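Extracellular ligand-binding receptor (Rhodopseudomonas palustris, PDB 3SG0) probably serves as the periplasmic solute-binding protein of an uptake system for aromatic acids, and holds benzoylformate (phenylglyoxylate) in its crystal. Local coordinates at residues A223-V228 with I255-K260; K232-R237 with G241-T246. One frame throughout, in Å; residues are numbered along the deposited sequence. Where two conformers were deposited one is given.

Contact 1: residues A223-V228 with I255-K260; sequences AGTPAV and IKLGGK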
# COMPACT_ATOMS: atom_id res chain seq x y z
N ALA A 223 4.15 -9.43 0.60
CA ALA A 223 3.20 -8.63 1.36
C ALA A 223 2.24 -9.53 2.11
O ALA A 223 1.92 -10.63 1.66
CB ALA A 223 2.42 -7.71 0.45
N GLY A 224 1.76 -9.04 3.25
CA GLY A 224 0.83 -9.79 4.06
C GLY A 224 1.46 -11.01 4.70
O GLY A 224 2.68 -11.13 4.79
N THR A 225 0.61 -11.92 5.16
CA THR A 225 1.13 -13.11 5.81
C THR A 225 1.97 -14.03 4.92
O THR A 225 2.84 -14.71 5.44
CB THR A 225 0.03 -13.87 6.59
OG1 THR A 225 -1.11 -14.06 5.76
CG2 THR A 225 -0.39 -13.05 7.81
N PRO A 226 1.75 -14.04 3.59
CA PRO A 226 2.65 -14.84 2.74
C PRO A 226 4.13 -14.44 2.82
O PRO A 226 4.98 -15.21 2.40
CB PRO A 226 2.12 -14.59 1.33
CG PRO A 226 0.66 -14.37 1.54
CD PRO A 226 0.59 -13.55 2.81
N ALA A 227 4.43 -13.24 3.32
CA ALA A 227 5.82 -12.79 3.41
C ALA A 227 6.62 -13.52 4.49
O ALA A 227 7.85 -13.48 4.49
CB ALA A 227 5.87 -11.29 3.66
N VAL A 228 5.93 -14.16 5.42
CA VAL A 228 6.63 -14.88 6.49
C VAL A 228 7.36 -16.11 5.95
O VAL A 228 8.50 -16.39 6.33
CB VAL A 228 5.67 -15.28 7.63
CG1 VAL A 228 6.37 -16.20 8.62
CG2 VAL A 228 5.13 -14.03 8.32
N ILE A 255 4.62 -9.74 12.35
CA ILE A 255 5.48 -9.90 13.51
C ILE A 255 5.04 -11.11 14.33
O ILE A 255 5.87 -11.93 14.74
CB ILE A 255 5.50 -8.64 14.41
CG1 ILE A 255 6.13 -7.46 13.65
CG2 ILE A 255 6.23 -8.91 15.73
CD1 ILE A 255 6.14 -6.16 14.43
N LYS A 256 3.74 -11.23 14.56
CA LYS A 256 3.22 -12.31 15.38
C LYS A 256 3.46 -13.68 14.74
O LYS A 256 3.92 -14.62 15.41
CB LYS A 256 1.72 -12.10 15.62
CG LYS A 256 1.07 -13.16 16.50
CD LYS A 256 -0.40 -12.84 16.71
CE LYS A 256 -1.14 -13.98 17.39
NZ LYS A 256 -2.61 -13.73 17.43
N LEU A 257 3.16 -13.79 13.46
CA LEU A 257 3.34 -15.06 12.75
C LEU A 257 4.81 -15.39 12.57
O LEU A 257 5.22 -16.55 12.69
CB LEU A 257 2.64 -15.00 11.39
CG LEU A 257 2.59 -16.30 10.60
CD1 LEU A 257 1.75 -17.35 11.34
CD2 LEU A 257 2.04 -16.06 9.20
N GLY A 258 5.62 -14.37 12.30
CA GLY A 258 7.03 -14.58 12.01
C GLY A 258 7.89 -14.85 13.23
O GLY A 258 8.89 -15.56 13.14
N GLY A 259 7.52 -14.28 14.37
CA GLY A 259 8.25 -14.53 15.61
C GLY A 259 9.72 -14.19 15.52
O GLY A 259 10.11 -13.20 14.90
N LYS A 260 10.56 -15.03 16.13
CA LYS A 260 11.99 -14.76 16.18
C LYS A 260 12.63 -14.74 14.80
O LYS A 260 13.64 -14.07 14.59
CB LYS A 260 12.70 -15.78 17.08
CG LYS A 260 12.94 -17.14 16.44
CD LYS A 260 13.46 -18.14 17.46
CE LYS A 260 14.01 -19.40 16.80
NZ LYS A 260 15.32 -19.15 16.13

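Contact 2: residues K232-R237 with G241-T246; sequences KALRER and GAIYQT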
# COMPACT_ATOMS: atom_id res chain seq x y z
N LYS A 232 11.11 -17.39 7.13
CA LYS A 232 11.25 -18.58 7.97
C LYS A 232 12.03 -19.68 7.27
O LYS A 232 12.85 -20.36 7.89
CB LYS A 232 9.88 -19.10 8.41
CG LYS A 232 9.21 -18.27 9.48
CD LYS A 232 7.95 -18.94 10.01
CE LYS A 232 8.24 -19.83 11.20
NZ LYS A 232 8.59 -19.03 12.41
N ALA A 233 11.78 -19.87 5.98
CA ALA A 233 12.46 -20.93 5.24
C ALA A 233 13.96 -20.66 5.17
O ALA A 233 14.77 -21.57 5.35
CB ALA A 233 11.87 -21.08 3.85
N LEU A 234 14.34 -19.41 4.93
CA LEU A 234 15.75 -19.05 4.93
C LEU A 234 16.39 -19.33 6.28
O LEU A 234 17.47 -19.94 6.36
CB LEU A 234 15.92 -17.58 4.56
CG LEU A 234 15.78 -17.26 3.07
CD1 LEU A 234 15.43 -15.81 2.85
CD2 LEU A 234 17.07 -17.63 2.33
N ARG A 235 15.73 -18.91 7.36
CA ARG A 235 16.29 -19.11 8.69
C ARG A 235 16.38 -20.59 9.05
O ARG A 235 17.39 -21.04 9.61
CB ARG A 235 15.50 -18.34 9.75
CG ARG A 235 15.57 -16.82 9.63
CD ARG A 235 16.98 -16.30 9.83
NE ARG A 235 17.02 -14.84 9.88
CZ ARG A 235 17.95 -14.09 9.31
NH1 ARG A 235 18.94 -14.66 8.63
NH2 ARG A 235 17.89 -12.77 9.40
N GLU A 236 15.35 -21.35 8.71
CA GLU A 236 15.32 -22.77 9.03
C GLU A 236 16.41 -23.53 8.28
O GLU A 236 16.91 -24.55 8.77
CB GLU A 236 13.93 -23.34 8.75
CG GLU A 236 12.88 -22.86 9.75
CD GLU A 236 11.46 -23.16 9.31
OE1 GLU A 236 11.28 -23.79 8.25
OE2 GLU A 236 10.52 -22.75 10.04
N ARG A 237 16.78 -23.03 7.11
CA ARG A 237 17.80 -23.69 6.29
C ARG A 237 19.20 -23.12 6.50
O ARG A 237 20.12 -23.40 5.73
CB ARG A 237 17.40 -23.69 4.81
CG ARG A 237 16.08 -24.40 4.58
CD ARG A 237 16.03 -25.15 3.27
NE ARG A 237 14.90 -26.08 3.25
CZ ARG A 237 15.00 -27.40 3.32
NH1 ARG A 237 13.91 -28.16 3.31
NH2 ARG A 237 16.20 -27.98 3.41
N GLY A 241 22.48 -14.32 7.57
CA GLY A 241 22.70 -12.94 7.17
C GLY A 241 21.48 -12.05 7.28
O GLY A 241 20.40 -12.49 7.69
N ALA A 242 21.65 -10.79 6.92
CA ALA A 242 20.55 -9.83 6.98
C ALA A 242 19.46 -10.17 5.98
O ALA A 242 19.73 -10.58 4.85
CB ALA A 242 21.08 -8.43 6.71
N ILE A 243 18.21 -10.00 6.41
CA ILE A 243 17.07 -10.15 5.51
C ILE A 243 16.30 -8.84 5.46
O ILE A 243 16.01 -8.22 6.50
CB ILE A 243 16.17 -11.32 5.95
CG1 ILE A 243 16.93 -12.65 5.83
CG2 ILE A 243 14.91 -11.36 5.10
CD1 ILE A 243 16.16 -13.84 6.38
N TYR A 244 16.00 -8.41 4.25
CA TYR A 244 15.27 -7.18 4.00
C TYR A 244 13.91 -7.52 3.41
O TYR A 244 13.79 -8.46 2.62
CB TYR A 244 16.07 -6.29 3.06
CG TYR A 244 17.38 -5.93 3.69
CD1 TYR A 244 17.44 -4.94 4.66
CD2 TYR A 244 18.55 -6.62 3.38
CE1 TYR A 244 18.62 -4.62 5.28
CE2 TYR A 244 19.74 -6.29 4.00
CZ TYR A 244 19.77 -5.30 4.95
OH TYR A 244 20.96 -4.98 5.57
N GLN A 245 12.89 -6.78 3.81
CA GLN A 245 11.55 -6.97 3.28
C GLN A 245 11.07 -5.63 2.73
O GLN A 245 11.89 -4.75 2.43
CB GLN A 245 10.61 -7.54 4.35
CG GLN A 245 10.95 -8.97 4.78
CD GLN A 245 9.95 -10.02 4.27
OE1 GLN A 245 9.18 -9.78 3.34
NE2 GLN A 245 9.96 -11.18 4.90
N THR A 246 9.76 -5.50 2.57
CA THR A 246 9.12 -4.30 2.02
C THR A 246 7.98 -3.87 2.93
O THR A 246 7.61 -4.59 3.86
CB THR A 246 8.49 -4.57 0.64
OG1 THR A 246 7.37 -5.45 0.79
CG2 THR A 246 9.51 -5.15 -0.33

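Contact 1: residues A223-V228 with I255-K260
V228 and L257 carry an entirely apolar meeting between the turn 223-228 and the last turn of helix 252-258. Methyl CG2 of V228 lies 3.8 Å from CD2 of L257, with CB and CG of the leucine only slightly farther off, and the two side chains meet at a slant. The same leucine methyl reaches T225, where CD2 of L257 is 4.0 Å from CB of T225 and CG2 of T225 stands close by; here the side chains cross at about a right angle. With CG anti to the backbone N (chi1 -173°), the leucine chain extends toward the turn, and CD2 is shared between the two residues.

A second kind of packing sets side chain against bare backbone. CG1 of V228 rests 3.8 Å from CA of G258, at the closest approach of the two backbones, where the CA atoms of V228 and G258 are 5.5 Å apart. The lack of a side chain at G258 lets the valine methyls lie directly on the helix backbone. An alanine in place of V228 would remove both methyls and is likely to leave a gap against G258, with the side chain of L257 freer to turn.

In this leucine-binding-protein fold the turn follows strand 217-221 of a parallel sheet and leads into helix 228-236, and A223 at its start touches the bound benzoylformate. F254, one turn back on helix 252-258, also packs on V228 and A227.

Backbone hydrogen bonds also shape each segment. A227 N to G224 O and V228 N to T225 O, both 3.1 Å, tighten the 3-10 turn, while G259 N to I255 O (2.9 Å) closes the helix just where G259 turns to positive phi.

Contact 2: residues K232-R237 with G241-T246
The backbones of helix 228-236 and strand 242-244 stay well apart, with CA of L234 and CA of I243 9.0 Å from each other, and side chains bridge the space between them. R235 supplies the polar part. Its chain bends at chi2 (-64°), which brings the guanidinium across to the backbone of G241, and there NH1 and NH2 both donate to the carbonyl oxygen of G241. The NH1 bond to G241 O is 2.8 Å with an N-H...O angle of 154°; that from NH2 to the same oxygen is 3.1 Å and more bent, at 138°. The oxygen lies almost exactly in the guanidinium plane.

I243 approaches the same group from above. Its CD1 sits 3.4 Å from CZ of R235, over the centre of one guanidinium face, and also packs 4.1 Å from CD1 of L234. L234 further touches V218, so this is the interior side of the beta-alpha-beta unit formed by strand 217-221, helix 228-236 and strand 242-244. NH1 of R235 has a second acceptor in F239 O, in the connection between helix and strand.

With two N-H groups fastened to one oxygen and a methyl over its face, the guanidinium is probably fixed in rotation, its edge turned to main-chain carbonyls and one face to a methyl.

How the contacts relate
Contacts 1 and 2, with centres 11 Å apart, lie near the two ends of helix 228-236: V228, near its N-terminal end, belongs to contact 1, and R235 reaches from its last turn in contact 2. Helix 252-258 follows strand 242-244 along the chain, bringing the polypeptide back to the turn 223-228. The contacts also touch directly, since NE2 of Q245 probably hydrogen-bonds A227 O at 3.1 Å. K232 NZ merely packs near G258 O, 3.6 Å away, without the geometry of a hydrogen bond. Through A223, contact 1 reaches the pocket, and the T225 side chain is about 11 Å from benzoylformate. Contact 2 lies away from the ligand pocket.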